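Local coordinates for ABC transporter, periplasmic solute-binding protein (Rhizobium meliloti, PDB 4WED) that probably binds peptides or a related solute, possibly a nickel complex, in the periplasm and delivers it to an ABC transporter for uptake, at residues Q61-E66 with G190-I195; P215-L220 with M516-I521; H54-A59 with Y165-R170; N48-S53 with G181-P186. All blocks are in the same frame, centred on the assembly; numbering follows the deposited sequence.

Interaction 1: residues Q61-E66 with G190-I195. With NA (sodium ion), chain B.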
# COMPACT_ATOMS: atom_id res chain seq x y z
N GLN A 61 -3.59 -14.09 -8.78
CA GLN A 61 -2.47 -14.11 -9.71
C GLN A 61 -1.21 -14.46 -8.98
O GLN A 61 -0.36 -15.16 -9.48
CB GLN A 61 -2.34 -12.75 -10.39
CG GLN A 61 -3.20 -12.59 -11.61
CD GLN A 61 -3.51 -11.16 -11.93
OE1 GLN A 61 -3.85 -10.38 -11.06
NE2 GLN A 61 -3.40 -10.81 -13.18
N ASP A 62 -1.11 -13.98 -7.75
CA ASP A 62 0.04 -14.21 -6.92
C ASP A 62 0.23 -15.68 -6.59
O ASP A 62 1.30 -16.09 -6.20
CB ASP A 62 -0.05 -13.37 -5.66
CG ASP A 62 1.14 -13.50 -4.79
OD1 ASP A 62 2.27 -13.42 -5.26
OD2 ASP A 62 0.93 -13.68 -3.60
N LEU A 63 -0.83 -16.45 -6.73
CA LEU A 63 -0.79 -17.90 -6.54
C LEU A 63 0.09 -18.71 -7.48
O LEU A 63 0.69 -19.67 -7.08
CB LEU A 63 -2.19 -18.46 -6.58
CG LEU A 63 -2.99 -18.09 -5.36
CD1 LEU A 63 -4.44 -18.44 -5.59
CD2 LEU A 63 -2.43 -18.86 -4.18
N MSE A 64 0.12 -18.34 -8.75
CA MSE A 64 0.86 -19.07 -9.78
C MSE A 64 1.81 -18.22 -10.55
O MSE A 64 2.63 -18.76 -11.28
CB MSE A 64 -0.13 -19.75 -10.76
CG MSE A 64 -0.71 -18.81 -11.82
SE MSE A 64 -2.18 -17.69 -11.10
CE MSE A 64 -3.49 -19.18 -10.93
N PHE A 65 1.69 -16.91 -10.46
CA PHE A 65 2.64 -16.05 -11.16
C PHE A 65 3.73 -15.55 -10.23
O PHE A 65 3.49 -15.21 -9.06
CB PHE A 65 1.92 -14.95 -11.96
CG PHE A 65 1.03 -15.51 -13.08
CD1 PHE A 65 1.59 -16.22 -14.15
CD2 PHE A 65 -0.33 -15.32 -13.08
CE1 PHE A 65 0.80 -16.71 -15.18
CE2 PHE A 65 -1.14 -15.82 -14.09
CZ PHE A 65 -0.57 -16.52 -15.14
N GLU A 66 4.95 -15.54 -10.73
CA GLU A 66 6.07 -15.09 -9.94
C GLU A 66 6.80 -13.98 -10.62
O GLU A 66 6.85 -13.93 -11.84
CB GLU A 66 7.02 -16.23 -9.62
CG GLU A 66 6.53 -17.10 -8.48
CD GLU A 66 7.48 -18.25 -8.17
OE1 GLU A 66 7.91 -18.87 -9.17
OE2 GLU A 66 7.78 -18.54 -6.96
N GLY A 190 4.62 -20.35 -10.44
CA GLY A 190 4.34 -20.32 -9.01
C GLY A 190 3.90 -21.67 -8.39
O GLY A 190 3.70 -22.67 -9.09
N PRO A 191 3.76 -21.68 -7.07
CA PRO A 191 3.49 -22.92 -6.33
C PRO A 191 2.12 -23.59 -6.55
O PRO A 191 2.02 -24.75 -6.26
CB PRO A 191 3.68 -22.49 -4.87
CG PRO A 191 3.62 -20.99 -4.86
CD PRO A 191 3.90 -20.50 -6.22
N TRP A 192 1.13 -22.89 -7.12
CA TRP A 192 -0.25 -23.35 -7.28
C TRP A 192 -0.68 -23.46 -8.74
O TRP A 192 -0.42 -22.57 -9.52
CB TRP A 192 -1.19 -22.37 -6.58
CG TRP A 192 -0.98 -22.34 -5.11
CD1 TRP A 192 -0.31 -21.39 -4.41
CD2 TRP A 192 -1.36 -23.36 -4.18
NE1 TRP A 192 -0.28 -21.74 -3.07
CE2 TRP A 192 -0.93 -22.93 -2.91
CE3 TRP A 192 -2.07 -24.58 -4.30
CZ2 TRP A 192 -1.16 -23.68 -1.76
CZ3 TRP A 192 -2.30 -25.34 -3.17
CH2 TRP A 192 -1.84 -24.88 -1.91
N VAL A 193 -1.37 -24.56 -9.07
CA VAL A 193 -1.92 -24.79 -10.40
C VAL A 193 -3.41 -24.59 -10.32
O VAL A 193 -4.05 -25.22 -9.48
CB VAL A 193 -1.66 -26.23 -10.86
CG1 VAL A 193 -2.27 -26.49 -12.23
CG2 VAL A 193 -0.19 -26.52 -10.90
N GLN A 194 -3.98 -23.74 -11.16
CA GLN A 194 -5.45 -23.58 -11.26
C GLN A 194 -6.08 -24.86 -11.75
O GLN A 194 -5.78 -25.31 -12.86
CB GLN A 194 -5.85 -22.41 -12.17
CG GLN A 194 -7.34 -22.32 -12.46
CD GLN A 194 -7.83 -20.90 -12.69
OE1 GLN A 194 -7.74 -20.04 -11.77
NE2 GLN A 194 -8.37 -20.64 -13.89
N ILE A 195 -6.91 -25.49 -10.93
CA ILE A 195 -7.63 -26.70 -11.38
C ILE A 195 -8.99 -26.38 -12.00
O ILE A 195 -9.47 -27.09 -12.88
CB ILE A 195 -7.79 -27.71 -10.22
CG1 ILE A 195 -6.40 -28.19 -9.71
CG2 ILE A 195 -8.61 -28.90 -10.65
CD1 ILE A 195 -5.76 -29.33 -10.49
NA NA B . 3.07 -13.39 -2.68
O HOH W 1 4.66 -12.16 -4.28
O HOH W 2 1.87 -14.27 -0.74
O HOH W 3 3.33 -15.15 -3.75

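Interaction 2: residues P215-L220 with M516-I521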
# COMPACT_ATOMS: atom_id res chain seq x y z
N PRO A 215 4.11 -25.77 -0.27
CA PRO A 215 3.10 -25.79 0.82
C PRO A 215 2.98 -27.12 1.59
O PRO A 215 3.09 -28.18 1.01
CB PRO A 215 1.78 -25.53 0.08
CG PRO A 215 2.16 -24.84 -1.21
CD PRO A 215 3.57 -25.23 -1.54
N THR A 216 2.75 -27.08 2.90
CA THR A 216 2.55 -28.33 3.65
C THR A 216 1.26 -29.07 3.29
O THR A 216 1.12 -30.25 3.57
CB THR A 216 2.52 -28.09 5.17
OG1 THR A 216 1.52 -27.13 5.48
CG2 THR A 216 3.88 -27.66 5.67
N TYR A 217 0.32 -28.35 2.68
CA TYR A 217 -0.99 -28.86 2.30
C TYR A 217 -1.14 -28.91 0.77
O TYR A 217 -0.51 -28.13 0.02
CB TYR A 217 -2.08 -27.96 2.89
CG TYR A 217 -1.87 -26.50 2.58
CD1 TYR A 217 -0.97 -25.71 3.32
CD2 TYR A 217 -2.58 -25.89 1.56
CE1 TYR A 217 -0.77 -24.36 3.01
CE2 TYR A 217 -2.40 -24.54 1.27
CZ TYR A 217 -1.48 -23.78 1.98
OH TYR A 217 -1.33 -22.43 1.65
N GLU A 218 -2.06 -29.78 0.34
CA GLU A 218 -2.21 -30.24 -1.03
C GLU A 218 -3.03 -29.31 -1.91
O GLU A 218 -2.89 -29.36 -3.15
CB GLU A 218 -2.85 -31.66 -1.05
N ARG A 219 -3.88 -28.47 -1.31
CA ARG A 219 -4.93 -27.81 -2.09
C ARG A 219 -5.45 -26.50 -1.49
O ARG A 219 -5.44 -26.33 -0.28
CB ARG A 219 -6.08 -28.82 -2.29
CG ARG A 219 -7.38 -28.25 -2.83
CD ARG A 219 -8.29 -29.39 -3.24
NE ARG A 219 -9.68 -28.95 -3.37
CZ ARG A 219 -10.56 -29.48 -4.20
NH1 ARG A 219 -10.22 -30.48 -4.98
NH2 ARG A 219 -11.80 -28.99 -4.25
N LEU A 220 -5.91 -25.59 -2.35
CA LEU A 220 -6.41 -24.29 -1.93
C LEU A 220 -7.60 -23.95 -2.79
O LEU A 220 -7.49 -23.94 -4.02
CB LEU A 220 -5.35 -23.20 -2.12
CG LEU A 220 -5.63 -21.78 -1.63
CD1 LEU A 220 -4.31 -21.02 -1.43
CD2 LEU A 220 -6.54 -20.97 -2.55
N MSE A 516 -1.47 -13.10 -1.75
CA MSE A 516 -2.22 -14.08 -1.00
C MSE A 516 -1.35 -14.72 0.06
O MSE A 516 -0.37 -15.38 -0.25
CB MSE A 516 -2.63 -15.13 -2.00
CG MSE A 516 -3.50 -16.21 -1.34
SE MSE A 516 -5.30 -15.52 -0.91
CE MSE A 516 -6.33 -15.59 -2.60
N PRO A 517 -1.74 -14.60 1.34
CA PRO A 517 -0.95 -15.16 2.42
C PRO A 517 -1.14 -16.67 2.60
O PRO A 517 -1.71 -17.12 3.60
CB PRO A 517 -1.47 -14.39 3.66
CG PRO A 517 -2.89 -14.08 3.31
CD PRO A 517 -3.01 -14.02 1.81
N TYR A 518 -0.65 -17.45 1.64
CA TYR A 518 -0.68 -18.92 1.73
C TYR A 518 0.58 -19.48 2.38
O TYR A 518 0.64 -20.68 2.74
CB TYR A 518 -0.83 -19.53 0.34
CG TYR A 518 0.30 -19.20 -0.60
CD1 TYR A 518 1.46 -19.95 -0.62
CD2 TYR A 518 0.21 -18.10 -1.43
CE1 TYR A 518 2.51 -19.61 -1.48
CE2 TYR A 518 1.25 -17.75 -2.29
CZ TYR A 518 2.39 -18.51 -2.31
OH TYR A 518 3.42 -18.13 -3.16
N GLU A 519 1.60 -18.64 2.50
CA GLU A 519 2.91 -19.05 2.94
C GLU A 519 2.83 -19.57 4.36
O GLU A 519 2.14 -18.99 5.20
CB GLU A 519 3.89 -17.86 2.91
CG GLU A 519 4.34 -17.37 1.53
CD GLU A 519 3.41 -16.35 0.89
OE1 GLU A 519 2.64 -15.68 1.63
OE2 GLU A 519 3.46 -16.20 -0.35
N ASN A 520 3.62 -20.60 4.61
CA ASN A 520 4.00 -21.08 5.92
C ASN A 520 2.93 -21.86 6.62
O ASN A 520 3.16 -22.43 7.70
CB ASN A 520 4.44 -19.95 6.86
CG ASN A 520 5.64 -19.18 6.34
OD1 ASN A 520 5.67 -17.94 6.43
ND2 ASN A 520 6.63 -19.89 5.83
N ILE A 521 1.74 -21.87 6.03
CA ILE A 521 0.58 -22.41 6.72
C ILE A 521 0.71 -23.93 6.86
O ILE A 521 1.18 -24.60 5.94
CB ILE A 521 -0.76 -22.03 6.05
CG1 ILE A 521 -1.09 -20.58 6.36
CG2 ILE A 521 -1.88 -22.92 6.57
CD1 ILE A 521 -2.31 -20.09 5.64

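Interaction 3: residues H54-A59 with Y165-R170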
# COMPACT_ATOMS: atom_id res chain seq x y z
N HIS A 54 -5.79 -6.23 -16.62
CA HIS A 54 -6.26 -5.60 -15.36
C HIS A 54 -7.63 -6.09 -14.83
O HIS A 54 -8.35 -5.34 -14.16
CB HIS A 54 -6.25 -4.07 -15.53
CG HIS A 54 -7.24 -3.54 -16.53
ND1 HIS A 54 -7.06 -3.68 -17.90
CD2 HIS A 54 -8.38 -2.84 -16.38
CE1 HIS A 54 -8.07 -3.11 -18.53
NE2 HIS A 54 -8.88 -2.58 -17.64
N TYR A 55 -7.97 -7.35 -15.10
CA TYR A 55 -9.29 -7.88 -14.74
C TYR A 55 -9.33 -8.86 -13.55
O TYR A 55 -10.41 -9.26 -13.12
CB TYR A 55 -9.94 -8.54 -15.97
CG TYR A 55 -10.18 -7.56 -17.10
CD1 TYR A 55 -11.20 -6.60 -17.03
CD2 TYR A 55 -9.38 -7.59 -18.23
CE1 TYR A 55 -11.41 -5.70 -18.07
CE2 TYR A 55 -9.58 -6.69 -19.27
CZ TYR A 55 -10.59 -5.75 -19.19
OH TYR A 55 -10.75 -4.87 -20.25
N ALA A 56 -8.18 -9.27 -13.03
CA ALA A 56 -8.19 -10.26 -11.96
C ALA A 56 -8.07 -9.66 -10.57
O ALA A 56 -7.64 -8.51 -10.40
CB ALA A 56 -7.07 -11.26 -12.15
N ILE A 57 -8.46 -10.45 -9.58
CA ILE A 57 -8.02 -10.24 -8.21
C ILE A 57 -6.52 -10.57 -8.14
O ILE A 57 -6.12 -11.69 -8.40
CB ILE A 57 -8.77 -11.16 -7.21
CG1 ILE A 57 -10.28 -10.90 -7.24
CG2 ILE A 57 -8.22 -10.96 -5.78
CD1 ILE A 57 -11.06 -11.82 -6.32
N TRP A 58 -5.72 -9.57 -7.76
CA TRP A 58 -4.24 -9.68 -7.71
C TRP A 58 -3.76 -10.87 -6.89
O TRP A 58 -2.92 -11.64 -7.32
CB TRP A 58 -3.62 -8.41 -7.16
CG TRP A 58 -3.89 -7.17 -7.98
CD1 TRP A 58 -3.19 -6.73 -9.05
CD2 TRP A 58 -4.94 -6.21 -7.77
NE1 TRP A 58 -3.74 -5.57 -9.54
CE2 TRP A 58 -4.80 -5.21 -8.76
CE3 TRP A 58 -5.96 -6.09 -6.82
CZ2 TRP A 58 -5.66 -4.13 -8.85
CZ3 TRP A 58 -6.83 -5.01 -6.90
CH2 TRP A 58 -6.68 -4.04 -7.92
N ALA A 59 -4.31 -11.03 -5.70
CA ALA A 59 -3.91 -12.12 -4.83
C ALA A 59 -4.03 -13.50 -5.47
O ALA A 59 -3.31 -14.41 -5.12
CB ALA A 59 -4.72 -12.05 -3.55
N TYR A 165 5.87 -6.14 -8.64
CA TYR A 165 4.41 -6.04 -8.67
C TYR A 165 3.75 -7.33 -9.13
O TYR A 165 4.37 -8.19 -9.77
CB TYR A 165 3.95 -4.93 -9.63
CG TYR A 165 4.20 -3.51 -9.23
CD1 TYR A 165 4.92 -3.18 -8.07
CD2 TYR A 165 3.79 -2.48 -10.06
CE1 TYR A 165 5.20 -1.86 -7.76
CE2 TYR A 165 4.05 -1.15 -9.75
CZ TYR A 165 4.76 -0.85 -8.62
OH TYR A 165 4.99 0.46 -8.32
N THR A 166 2.47 -7.43 -8.81
CA THR A 166 1.68 -8.61 -9.12
C THR A 166 1.50 -8.58 -10.62
O THR A 166 1.69 -9.57 -11.27
CB THR A 166 0.33 -8.66 -8.35
OG1 THR A 166 0.59 -8.87 -6.94
CG2 THR A 166 -0.56 -9.84 -8.85
N ARG A 167 1.18 -7.43 -11.18
CA ARG A 167 1.08 -7.30 -12.63
C ARG A 167 1.63 -5.94 -13.02
O ARG A 167 1.57 -5.03 -12.21
CB ARG A 167 -0.38 -7.39 -13.05
CG ARG A 167 -1.24 -6.31 -12.44
CD ARG A 167 -2.59 -6.22 -13.11
NE ARG A 167 -3.47 -7.27 -12.62
CZ ARG A 167 -4.69 -7.06 -12.14
NH1 ARG A 167 -5.19 -5.85 -12.08
NH2 ARG A 167 -5.39 -8.08 -11.72
N PRO A 168 2.15 -5.77 -14.23
CA PRO A 168 2.25 -6.79 -15.28
C PRO A 168 3.58 -7.53 -15.34
O PRO A 168 3.92 -8.17 -16.33
CB PRO A 168 2.16 -5.94 -16.54
CG PRO A 168 2.95 -4.73 -16.18
CD PRO A 168 2.62 -4.46 -14.73
N THR A 169 4.31 -7.49 -14.25
CA THR A 169 5.70 -7.89 -14.23
C THR A 169 6.02 -9.37 -14.09
O THR A 169 7.16 -9.71 -13.75
CB THR A 169 6.36 -7.18 -13.05
OG1 THR A 169 5.52 -7.34 -11.89
CG2 THR A 169 6.46 -5.74 -13.38
N ARG A 170 5.05 -10.25 -14.31
CA ARG A 170 5.29 -11.66 -14.00
C ARG A 170 5.26 -12.52 -15.22
O ARG A 170 4.91 -12.04 -16.29
CB ARG A 170 4.35 -12.12 -12.90
CG ARG A 170 4.42 -11.16 -11.71
CD ARG A 170 3.91 -11.78 -10.43
NE ARG A 170 4.12 -10.90 -9.31
CZ ARG A 170 3.85 -11.24 -8.04
NH1 ARG A 170 3.34 -12.45 -7.76
NH2 ARG A 170 4.09 -10.38 -7.06

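Interaction 4: residues N48-S53 with G181-P186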
# COMPACT_ATOMS: atom_id res chain seq x y z
N ASN A 48 -10.51 -12.91 -15.12
CA ASN A 48 -9.54 -13.38 -16.11
C ASN A 48 -8.15 -12.99 -15.63
O ASN A 48 -7.92 -11.82 -15.32
CB ASN A 48 -9.83 -12.75 -17.48
CG ASN A 48 -8.62 -12.72 -18.41
OD1 ASN A 48 -7.68 -13.51 -18.28
ND2 ASN A 48 -8.65 -11.82 -19.37
N LEU A 49 -7.24 -13.97 -15.62
CA LEU A 49 -5.96 -13.93 -14.91
C LEU A 49 -4.78 -13.45 -15.73
O LEU A 49 -3.64 -13.54 -15.26
CB LEU A 49 -5.64 -15.33 -14.39
CG LEU A 49 -6.73 -15.98 -13.53
CD1 LEU A 49 -6.36 -17.41 -13.20
CD2 LEU A 49 -6.93 -15.20 -12.24
N ASP A 50 -5.05 -12.99 -16.96
CA ASP A 50 -4.03 -12.47 -17.87
C ASP A 50 -3.04 -11.61 -17.06
O ASP A 50 -3.40 -10.53 -16.58
CB ASP A 50 -4.69 -11.65 -18.98
CG ASP A 50 -3.77 -11.33 -20.13
OD1 ASP A 50 -2.55 -11.24 -19.88
OD2 ASP A 50 -4.26 -11.15 -21.28
N PRO A 51 -1.80 -12.10 -16.88
CA PRO A 51 -0.86 -11.40 -15.98
C PRO A 51 -0.40 -10.07 -16.53
O PRO A 51 0.27 -9.31 -15.83
CB PRO A 51 0.32 -12.38 -15.87
CG PRO A 51 0.28 -13.18 -17.11
CD PRO A 51 -1.18 -13.27 -17.53
N GLN A 52 -0.74 -9.79 -17.78
CA GLN A 52 -0.52 -8.46 -18.37
C GLN A 52 -1.81 -7.72 -18.71
O GLN A 52 -1.82 -6.87 -19.56
CB GLN A 52 0.38 -8.58 -19.62
CG GLN A 52 1.84 -8.88 -19.27
CD GLN A 52 2.12 -10.35 -19.08
OE1 GLN A 52 1.61 -11.19 -19.82
NE2 GLN A 52 2.99 -10.68 -18.12
N SER A 53 -2.89 -8.02 -18.01
CA SER A 53 -4.06 -7.18 -18.11
C SER A 53 -4.56 -6.76 -16.71
O SER A 53 -3.84 -6.93 -15.74
CB SER A 53 -5.14 -7.87 -18.94
OG SER A 53 -5.95 -6.88 -19.50
N GLY A 181 -1.10 -14.79 -29.79
CA GLY A 181 -0.44 -14.24 -28.64
C GLY A 181 -1.39 -13.90 -27.49
O GLY A 181 -0.97 -13.30 -26.53
N LYS A 182 -2.67 -14.27 -27.59
CA LYS A 182 -3.65 -13.90 -26.58
C LYS A 182 -3.52 -14.86 -25.38
O LYS A 182 -3.37 -16.07 -25.55
CB LYS A 182 -5.05 -13.93 -27.17
CG LYS A 182 -5.23 -13.03 -28.39
N PHE A 183 -3.54 -14.32 -24.16
CA PHE A 183 -3.56 -15.17 -22.98
C PHE A 183 -4.69 -16.23 -23.05
O PHE A 183 -5.86 -15.92 -23.32
CB PHE A 183 -3.71 -14.32 -21.73
CG PHE A 183 -4.01 -15.12 -20.47
CD1 PHE A 183 -5.33 -15.40 -20.11
CD2 PHE A 183 -2.99 -15.55 -19.65
CE1 PHE A 183 -5.62 -16.13 -18.96
CE2 PHE A 183 -3.26 -16.25 -18.48
CZ PHE A 183 -4.57 -16.55 -18.14
N LYS A 184 -4.29 -17.48 -22.81
CA LYS A 184 -5.18 -18.63 -22.78
C LYS A 184 -5.25 -19.14 -21.33
O LYS A 184 -6.11 -18.69 -20.59
CB LYS A 184 -4.67 -19.70 -23.76
CG LYS A 184 -5.11 -19.45 -25.20
N GLU A 185 -4.33 -20.01 -20.91
CA GLU A 185 -4.39 -20.60 -19.57
C GLU A 185 -3.35 -19.98 -18.62
O GLU A 185 -2.30 -19.51 -19.07
CB GLU A 185 -4.20 -22.12 -19.66
N PRO A 186 -3.62 -19.99 -17.29
CA PRO A 186 -2.73 -19.31 -16.37
C PRO A 186 -1.53 -20.17 -15.96
O PRO A 186 -1.45 -20.63 -14.81
CB PRO A 186 -3.63 -19.02 -15.17
CG PRO A 186 -4.56 -20.21 -15.15
CD PRO A 186 -4.74 -20.65 -16.59

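Interaction 1: residues Q61-E66 with G190-I195
The backbones of 61-66 and 190-195 come together at M64 and G190, whose CA atoms lie 3.8 Å apart, and two peptide hydrogen bonds join them there. G190 N donates to M64 O over 2.7 Å, coming from above the carbonyl plane. W192 N donates to L63 O at 3.3 Å, a longer and bent bond with an N-H...O angle of 138°. L63 O also lies at the edge of the W192 indole, in the ring plane, and next to P191 CD. A beta carbon on G190 would run into the backbone of M64, so glycine suits this tight approach. L63 CD2 reaches W192 CD1 at 3.3 Å, and the two side chains meet at a slant. On the next residue, CB of the selenomethionine M64 packs against W192 O, while its bent chain brings CE to Q194 CB at 4.2 Å. The loop after helix 58-61 is thereby fixed to the start of strand 192-197, an outermost strand of a mixed four-stranded sheet. F204 and L220 of that sheet also touch L63 and W192. E66 stretches its chain over G190 CA, and its carboxylate is held by Y210, W211 and T189. D62 turns the other way, its CG anti to the backbone N (chi1 -177°). Both carboxylate oxygens bind the sodium ion, OD2 of D62 at 2.3 Å and OD1 of D62 at 2.7 Å. Three waters and D515 complete the ligands. OD1 of D62 also accepts from R170, and OD2 from the backbone N of M516.

Interaction 2: residues P215-L220 with M516-I521
Y217 sets CG between the backbone N and the carbonyl carbon (chi1 52°), and this carries its hydroxyl across to Y518. In Y518 the same choice of chi1 (61°) sets the direction of its own ring. Y217 OH donates to Y518 O over 2.9 Å, in the carbonyl plane and on a lone pair. The same hydroxyl lies 3.2 Å from Y518 CB, and the two side chains cross at about a right angle. Beside it, T216 OG1 donates to I521 O over 2.6 Å, again in the carbonyl plane on a lone pair. I521 O also sits at the edge of the Y217 ring, 3.5 Å from CE1 of Y217. Y518 and I521 are the first and last residues of a type II beta turn, and the carbonyl O of each takes a side-chain bond from 215-220. This turn leads into the C-terminal strand 522-523, and P517 before it is the centre of an inverse gamma turn. Segment 215-220 runs into strand 219-224 of the mixed sheet. Apolar contacts fill in around the bonds. Y217 CE1 packs on I521 CB at 3.8 Å, and L220 CD1 touches Y518 CB at 4.2 Å. P215 CB lies over the centre of one face of the Y217 ring. A phenylalanine in place of Y217 would probably keep much of the ring packing but leave Y518 O without this donor, and the turn less firmly held. W192 meets both tyrosines: its ring packs edge-to-face with Y518 and at about 35° to the plane of Y217.

Interaction 3: residues H54-A59 with Y165-R170
T166 begins the contact in a loop that packs on the N-terminal end of helix 58-61, where I57 is the N-cap residue. CG2 of T166, anti to the backbone N, lies 3.3 Å from W58 O and also packs on W58 CB. The hydroxyl of T166 is bonded to the backbone O of Y514. A glycerol, probably from the crystallisation liquor, is bound by the backbone N atoms of T166 and R167. R167 follows and reaches across to 54-59, with its chain bent at chi3 (79°). Its guanidinium lies between two layers. CA of H54 is over one face, 3.5 Å from NH1 of R167, and W58 NE1 is over the opposite face. The indole and guanidinium planes are 33° apart, so the overlap is not a flat stack. W58 NE1 and R167 NH1 are 2.9 Å apart, but both are donors, so they are not hydrogen-bonded. NH2 of R167 also donates to OE1 of Q61. Across the contact, R167 NH2 donates to A56 O over 2.6 Å, close to the guanidinium plane but well above the carbonyl plane of A56.

Interaction 4: residues N48-S53 with G181-P186
The F183 ring lies with one face against D50, whose CA sits 3.7 Å from the ring centroid and only 11° off the ring normal. This is a CH-pi contact over the face. CG of F183 is anti to its backbone N (chi1 169°), which carries the ring across to 48-53. The D50 carboxylate lies alongside, running opposite to the phenylalanine side chain, with its plane 20° from that of the ring. OD2 of D50 comes to 3.2 Å from F183 CB. Further round the ring, P51 CD packs on F183 CD2 at 3.6 Å, and N48 OD1 lies 3.4 Å from F183 CE1. L49 CB touches F183 CZ, while its CD1 reaches P186 CB at 3.7 Å. Segment 48-53 is itself a tightly folded loop. N48 OD1 accepts from D50 N and D50 OD1 accepts from Q52 N, so two Asx turns follow one another, and a type I beta turn runs from D50 to S53. The loop precedes helix 58-61, and its partner leads toward strand 192-197. L49 and P186 both touch Q194 on that strand, and P51 and P186 both touch F65. An alanine in place of F183 would probably leave a gap over D50 CA and take away the surface on which P51 and L49 pack. The two segments meet through van der Waals and CH-pi contacts. The polar side chains of N48 and D50 shape their own loop, which implies that the fit across the contact depends on shape more than on directed bonds.

From the N terminus, 48-53, 54-59 and 61-66 follow in quick succession, and each meets a partner more than 100 residues later. Interaction 3 closes first, at 165-170, and is nested inside the loop closed by interaction 4 at 181-186. Interaction 1 closes last of these three, at 190-195, and crosses both. Together they tie the start of helix 58-61 and its flanking loops to the long connection between helix 159-162 and strand 192-197. Interaction 2 opens afterwards at 215-220. It brings in the C-terminal segment 516-521 and shares the mixed sheet with interaction 1. Interaction 1 touches the other three, and Q52 NE2 of interaction 4 bonds to P168 O of interaction 3.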